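Local coordinates for probable enoyl-CoA hydratase/isomerase (Pseudomonas aeruginosa PAO1, PDB 5WYD), which probably works as a hydro-lyase of the crotonase (enoyl-CoA hydratase/isomerase) family, with a role in the synthesis of the diffusible signal factor, at residues A[90-93]-A[94-98]; A[169-172]-A[173-177]. The protein carries 1 engineered substitution. One frame throughout, in Å; residues are numbered along the deposited sequence.

The two contacts follow one another along the chain, neither nested nor crossed, and each is local to one helix, so no long loop is closed. Contact 1 (90-98) lies in helix 88-106, which connects parallel strands 63-68 and 111-116, neighbours in the six-stranded sheet, and packs against helix 42-57. Contact 2 (169-177) forms the last turns of helix 157-176, after the small two-strand sheet of 119-121 and 142-143 and ahead of outermost strand 193-195. The centres of contact 1 and contact 2 are about 23 Å apart, and the two do not touch. Both reach the second subunit, which makes these helices part of the hexamer as well as of the crotonase fold.

Contact 1: A[90-93]-A[94-98]; sequences RARE and MARRF
Ala-95 N reaches Ala-91 O at 2.9 Å with a nearly straight N-H (165°), one of an unbroken run of i to i+4 backbone bonds that carries helix 88-106 through this region. Met-94 N makes the equivalent bond to Arg-90 O, and Met-94 CG, placed beside the backbone N (chi1 -56°), packs against that oxygen, 3.2 Å from Arg-90 O. On another side of the helix Glu-93 stretches out and crosses Arg-97. The CG of Glu-93 lies over one face of the guanidinium, near its rim, and OE2 of Glu-93 is 3.8 Å from NH1 of Arg-97. This is a long salt bridge, with the carboxylate and guanidinium planes 81° apart; the oxygen sits well out of the guanidinium plane, so charge alone draws the groups together and no N-H is aimed at OE2. Glu-93 OE1 is paired with Arg-42 of helix 42-57, so one carboxylate serves two arginines. Arg-92 and Arg-96 run side by side in the same direction, NH1 of Arg-92 packing 4.0 Å from CG of Arg-96. Both form salt bridges with Asp-247 of the third subunit, Arg-96 also with its Glu-243. The chemistry thus divides by face: Glu-93 joins two helices within the chain, while the two arginines converge on carboxylates of the third subunit, which probably offset the charge of NH2 atoms so close together.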
ATOM      1  N   ARG A  90       9.238  26.343 -18.316  1.00 59.43           N
ATOM      2  CA  ARG A  90      10.484  26.365 -17.553  1.00 53.95           C
ATOM      3  C   ARG A  90      10.313  25.681 -16.199  1.00 50.62           C
ATOM      4  O   ARG A  90      11.148  24.866 -15.793  1.00 53.01           O
ATOM      5  CB  ARG A  90      10.985  27.802 -17.370  1.00 52.57           C
ATOM      6  CG  ARG A  90      11.531  28.473 -18.641  1.00 64.99           C
ATOM      7  CD  ARG A  90      12.950  28.023 -18.979  1.00 71.60           C
ATOM      8  NE  ARG A  90      13.833  28.051 -17.812  1.00 74.44           N
ATOM      9  CZ  ARG A  90      14.433  29.145 -17.357  1.00 82.32           C
ATOM     10  NH1 ARG A  90      15.222  29.085 -16.291  1.00 84.56           N
ATOM     11  NH2 ARG A  90      14.240  30.305 -17.961  1.00 80.78           N
ATOM     12  N   ALA A  91       9.196  25.939 -15.525  1.00 54.99           N
ATOM     13  CA  ALA A  91       8.988  25.387 -14.190  1.00 60.47           C
ATOM     14  C   ALA A  91       8.778  23.878 -14.219  1.00 55.95           C
ATOM     15  O   ALA A  91       9.308  23.154 -13.365  1.00 49.71           O
ATOM     16  CB  ALA A  91       7.792  26.067 -13.519  1.00 66.84           C
ATOM     17  N   ARG A  92       7.989  23.386 -15.174  1.00 46.72           N
ATOM     18  CA  ARG A  92       7.778  21.950 -15.224  1.00 49.04           C
ATOM     19  C   ARG A  92       9.107  21.236 -15.402  1.00 48.30           C
ATOM     20  O   ARG A  92       9.378  20.239 -14.728  1.00 43.30           O
ATOM     21  CB  ARG A  92       6.816  21.594 -16.360  1.00 54.33           C
ATOM     22  CG  ARG A  92       6.432  20.108 -16.423  1.00 55.49           C
ATOM     23  CD  ARG A  92       7.517  19.174 -16.978  1.00 43.11           C
ATOM     24  NE  ARG A  92       7.088  17.785 -16.889  1.00 47.57           N
ATOM     25  CZ  ARG A  92       7.818  16.735 -17.251  1.00 40.68           C
ATOM     26  NH1 ARG A  92       9.046  16.887 -17.746  1.00 26.75           N
ATOM     27  NH2 ARG A  92       7.299  15.524 -17.101  1.00 27.98           N
ATOM     28  N   GLU A  93       9.959  21.755 -16.289  1.00 38.56           N
ATOM     29  CA  GLU A  93      11.234  21.109 -16.572  1.00 43.90           C
ATOM     30  C   GLU A  93      12.149  21.157 -15.365  1.00 57.11           C
ATOM     31  O   GLU A  93      12.840  20.177 -15.068  1.00 63.24           O
ATOM     32  CB  GLU A  93      11.922  21.768 -17.771  1.00 54.75           C
ATOM     33  CG  GLU A  93      13.221  21.084 -18.232  1.00 69.02           C
ATOM     34  CD  GLU A  93      13.738  21.742 -19.478  1.00 83.98           C
ATOM     35  OE1 GLU A  93      13.392  22.916 -19.697  1.00 80.56           O
ATOM     36  OE2 GLU A  93      14.411  21.092 -20.305  1.00100.58           O
ATOM     37  N   MET A  94      12.196  22.290 -14.662  1.00 53.36           N
ATOM     38  CA  MET A  94      13.115  22.343 -13.529  1.00 55.74           C
ATOM     39  C   MET A  94      12.611  21.468 -12.386  1.00 40.42           C
ATOM     40  O   MET A  94      13.410  20.857 -11.668  1.00 52.44           O
ATOM     41  CB  MET A  94      13.368  23.777 -13.065  1.00 62.41           C
ATOM     42  CG  MET A  94      13.877  24.702 -14.138  1.00 61.42           C
ATOM     43  SD  MET A  94      15.153  24.026 -15.222  1.00 92.55           S
ATOM     44  CE  MET A  94      16.442  23.497 -14.088  1.00 79.45           C
ATOM     45  N   ALA A  95      11.295  21.394 -12.187  1.00 37.96           N
ATOM     46  CA  ALA A  95      10.792  20.509 -11.143  1.00 31.60           C
ATOM     47  C   ALA A  95      11.242  19.067 -11.389  1.00 42.97           C
ATOM     48  O   ALA A  95      11.588  18.346 -10.443  1.00 27.73           O
ATOM     49  CB  ALA A  95       9.270  20.594 -11.074  1.00 35.48           C
ATOM     50  N   ARG A  96      11.248  18.634 -12.655  1.00 40.14           N
ATOM     51  CA  ARG A  96      11.696  17.287 -12.992  1.00 37.42           C
ATOM     52  C   ARG A  96      13.168  17.104 -12.646  1.00 43.07           C
ATOM     53  O   ARG A  96      13.550  16.093 -12.041  1.00 41.50           O
ATOM     54  CB  ARG A  96      11.427  17.041 -14.478  1.00 51.57           C
ATOM     55  CG  ARG A  96      11.783  15.680 -15.026  1.00 43.77           C
ATOM     56  CD  ARG A  96      10.802  14.611 -14.612  1.00 41.09           C
ATOM     57  NE  ARG A  96      11.324  13.325 -15.011  1.00 31.19           N
ATOM     58  CZ  ARG A  96      10.591  12.252 -15.234  1.00 41.80           C
ATOM     59  NH1 ARG A  96      11.161  11.119 -15.607  1.00 43.39           N
ATOM     60  NH2 ARG A  96       9.295  12.313 -15.102  1.00 43.17           N
ATOM     61  N   ARG A  97      13.989  18.114 -12.960  1.00 51.29           N
ATOM     62  CA  ARG A  97      15.425  18.048 -12.716  1.00 50.42           C
ATOM     63  C   ARG A  97      15.738  17.896 -11.237  1.00 47.45           C
ATOM     64  O   ARG A  97      16.622  17.118 -10.864  1.00 65.64           O
ATOM     65  CB  ARG A  97      16.090  19.311 -13.250  1.00 63.89           C
ATOM     66  CG  ARG A  97      16.155  19.447 -14.766  1.00 65.37           C
ATOM     67  CD  ARG A  97      16.801  18.250 -15.404  1.00 64.17           C
ATOM     68  NE  ARG A  97      16.714  18.278 -16.861  1.00 74.39           N
ATOM     69  CZ  ARG A  97      15.742  17.716 -17.576  1.00 74.36           C
ATOM     70  NH1 ARG A  97      15.774  17.800 -18.903  1.00 68.26           N
ATOM     71  NH2 ARG A  97      14.736  17.083 -16.977  1.00 49.36           N
ATOM     72  N   PHE A  98      15.056  18.652 -10.380  1.00 36.40           N
ATOM     73  CA  PHE A  98      15.306  18.505  -8.950  1.00 37.63           C
ATOM     74  C   PHE A  98      14.966  17.109  -8.493  1.00 37.93           C
ATOM     75  O   PHE A  98      15.725  16.479  -7.750  1.00 37.38           O
ATOM     76  CB  PHE A  98      14.483  19.486  -8.120  1.00 52.33           C
ATOM     77  CG  PHE A  98      15.129  20.823  -7.928  1.00 57.65           C
ATOM     78  CD1 PHE A  98      16.217  20.946  -7.098  1.00 40.69           C
ATOM     79  CD2 PHE A  98      14.593  21.966  -8.495  1.00 55.35           C
ATOM     80  CE1 PHE A  98      16.823  22.158  -6.879  1.00 43.59           C
ATOM     81  CE2 PHE A  98      15.172  23.202  -8.263  1.00 63.33           C
ATOM     82  CZ  PHE A  98      16.307  23.287  -7.468  1.00 59.94           C
TER

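Contact 2: A[169-172]-A[173-177]; sequences WAKR and MILCN
Lys-171 and Leu-175 lie alongside each other, one turn apart on helix 157-176 and pointing the same way. The branch that touches is CD1 of Leu-175, 3.8 Å from CB of Lys-171, so the leucine flanks the root of the lysine while the extended aliphatic chain carries NZ beyond it. There NZ forms a salt bridge with Asp-132 and a hydrogen bond with Gln-227, both of the second subunit. Arg-172 and Cys-176 meet in a similar i to i+4 relation. With CG anti to its own N (chi1 -164°), the arginine runs along the side of the helix toward the next turn, and CG of Arg-172 stands 4.0 Å from CB of Cys-176. That CB also faces the backbone oxygen of Arg-172, with SG set beside it. Met-173 and Ile-174 touch the preceding turn with their near atoms alone. CG of Met-173 is 3.5 Å from Trp-169 O, while the end of its side chain goes on to Leu-161 and Val-180. CG2 of Ile-174 comes to 3.0 Å from Ala-170 O, with Lys-171 O next nearest, and the side chain also packs on Leu-144 and Pro-153. Ala-170 O accepts the backbone N of Ile-174 as well, at 3.1 Å and almost perfectly straight (179°). Two other bonds of this run are weaker: Met-173 N to Trp-169 O, and Cys-176 N to Arg-172 O, where the N-H angle falls to 128°. Asn-177 then leaves helical geometry with a positive phi. Apolar stems thus pack along the helix while polar ends cross the interface, NZ of Lys-171 as described and ND2 of Asn-177 in a hydrogen bond to Gln-214 of the second subunit, so the neighbouring subunit helps to hold the end of this helix.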
ATOM      1  N   TRP A 169       6.423  19.581  13.291  1.00 36.44           N
ATOM      2  CA  TRP A 169       7.541  20.478  13.060  1.00 43.04           C
ATOM      3  C   TRP A 169       7.659  20.813  11.581  1.00 36.50           C
ATOM      4  O   TRP A 169       7.874  21.972  11.208  1.00 35.18           O
ATOM      5  CB  TRP A 169       8.807  19.836  13.615  1.00 46.01           C
ATOM      6  CG  TRP A 169       9.029  20.254  15.026  1.00 43.49           C
ATOM      7  CD1 TRP A 169       8.885  19.488  16.151  1.00 41.66           C
ATOM      8  CD2 TRP A 169       9.403  21.555  15.464  1.00 40.93           C
ATOM      9  NE1 TRP A 169       9.163  20.240  17.266  1.00 59.09           N
ATOM     10  CE2 TRP A 169       9.483  21.515  16.866  1.00 60.25           C
ATOM     11  CE3 TRP A 169       9.698  22.750  14.802  1.00 43.25           C
ATOM     12  CZ2 TRP A 169       9.851  22.626  17.613  1.00 60.05           C
ATOM     13  CZ3 TRP A 169      10.047  23.845  15.540  1.00 49.61           C
ATOM     14  CH2 TRP A 169      10.119  23.783  16.931  1.00 51.89           C
ATOM     15  N   ALA A 170       7.443  19.814  10.728  1.00 27.51           N
ATOM     16  CA  ALA A 170       7.513  20.026   9.291  1.00 29.53           C
ATOM     17  C   ALA A 170       6.516  21.077   8.850  1.00 39.79           C
ATOM     18  O   ALA A 170       6.853  21.972   8.063  1.00 44.65           O
ATOM     19  CB  ALA A 170       7.229  18.714   8.555  1.00 32.83           C
ATOM     20  N   LYS A 171       5.305  21.027   9.399  1.00 24.87           N
ATOM     21  CA  LYS A 171       4.286  21.964   8.969  1.00 34.63           C
ATOM     22  C   LYS A 171       4.704  23.396   9.264  1.00 41.61           C
ATOM     23  O   LYS A 171       4.708  24.249   8.367  1.00 48.96           O
ATOM     24  CB  LYS A 171       2.979  21.604   9.673  1.00 44.44           C
ATOM     25  CG  LYS A 171       2.407  20.271   9.151  1.00 40.61           C
ATOM     26  CD  LYS A 171       1.072  19.857   9.765  1.00 35.41           C
ATOM     27  CE  LYS A 171       0.542  18.583   9.113  1.00 29.41           C
ATOM     28  NZ  LYS A 171      -0.725  18.067   9.702  1.00 24.04           N
ATOM     29  N   ARG A 172       5.222  23.636  10.461  1.00 40.15           N
ATOM     30  CA  ARG A 172       5.581  24.993  10.857  1.00 46.93           C
ATOM     31  C   ARG A 172       6.609  25.596   9.910  1.00 46.06           C
ATOM     32  O   ARG A 172       6.486  26.751   9.488  1.00 44.31           O
ATOM     33  CB  ARG A 172       6.110  24.977  12.272  1.00 48.43           C
ATOM     34  CG  ARG A 172       6.125  26.322  12.869  1.00 66.80           C
ATOM     35  CD  ARG A 172       6.826  26.270  14.167  1.00 76.55           C
ATOM     36  NE  ARG A 172       5.995  25.858  15.272  1.00 65.97           N
ATOM     37  CZ  ARG A 172       6.423  25.920  16.518  1.00 47.15           C
ATOM     38  NH1 ARG A 172       7.641  26.370  16.747  1.00 56.81           N
ATOM     39  NH2 ARG A 172       5.654  25.551  17.523  1.00 51.88           N
ATOM     40  N   MET A 173       7.623  24.815   9.539  1.00 38.56           N
ATOM     41  CA  MET A 173       8.637  25.321   8.615  1.00 45.00           C
ATOM     42  C   MET A 173       8.053  25.648   7.254  1.00 50.12           C
ATOM     43  O   MET A 173       8.241  26.752   6.731  1.00 59.23           O
ATOM     44  CB  MET A 173       9.757  24.314   8.480  1.00 43.18           C
ATOM     45  CG  MET A 173      10.331  24.064   9.830  1.00 56.32           C
ATOM     46  SD  MET A 173      11.631  22.860   9.835  1.00 49.90           S
ATOM     47  CE  MET A 173      12.770  23.661   8.707  1.00 41.92           C
ATOM     48  N   ILE A 174       7.348  24.698   6.659  1.00 43.81           N
ATOM     49  CA  ILE A 174       6.786  24.950   5.347  1.00 43.52           C
ATOM     50  C   ILE A 174       5.586  25.878   5.444  1.00 40.75           C
ATOM     51  O   ILE A 174       5.552  26.931   4.804  1.00 52.03           O
ATOM     52  CB  ILE A 174       6.466  23.612   4.660  1.00 52.91           C
ATOM     53  CG1 ILE A 174       5.987  23.837   3.221  1.00 54.08           C
ATOM     54  CG2 ILE A 174       5.557  22.767   5.513  1.00 45.57           C
ATOM     55  CD1 ILE A 174       6.871  24.781   2.439  1.00 56.09           C
ATOM     56  N   LEU A 175       4.614  25.540   6.284  1.00 32.71           N
ATOM     57  CA  LEU A 175       3.389  26.324   6.341  1.00 48.26           C
ATOM     58  C   LEU A 175       3.625  27.707   6.947  1.00 55.96           C
ATOM     59  O   LEU A 175       3.154  28.717   6.410  1.00 62.06           O
ATOM     60  CB  LEU A 175       2.334  25.545   7.130  1.00 53.46           C
ATOM     61  CG  LEU A 175       1.867  24.240   6.460  1.00 50.21           C
ATOM     62  CD1 LEU A 175       0.819  23.576   7.322  1.00 35.95           C
ATOM     63  CD2 LEU A 175       1.418  24.330   4.979  1.00 44.85           C
ATOM     64  N   CYS A 176       4.339  27.779   8.063  1.00 46.32           N
ATOM     65  CA  CYS A 176       4.538  29.044   8.757  1.00 44.04           C
ATOM     66  C   CYS A 176       5.833  29.749   8.384  1.00 35.63           C
ATOM     67  O   CYS A 176       6.094  30.839   8.900  1.00 42.76           O
ATOM     68  CB  CYS A 176       4.450  28.790  10.242  1.00 46.18           C
ATOM     69  SG  CYS A 176       2.927  27.875  10.460  1.00 48.80           S
ATOM     70  N   ASN A 177       6.654  29.149   7.528  1.00 41.63           N
ATOM     71  CA  ASN A 177       7.871  29.794   7.038  1.00 46.87           C
ATOM     72  C   ASN A 177       8.810  30.159   8.184  1.00 47.79           C
ATOM     73  O   ASN A 177       9.256  31.299   8.310  1.00 57.62           O
ATOM     74  CB  ASN A 177       7.488  31.026   6.205  1.00 51.77           C
ATOM     75  CG  ASN A 177       8.652  31.668   5.522  1.00 34.77           C
ATOM     76  OD1 ASN A 177       9.716  31.078   5.402  1.00 33.88           O
ATOM     77  ND2 ASN A 177       8.457  32.892   5.067  1.00 40.14           N
TER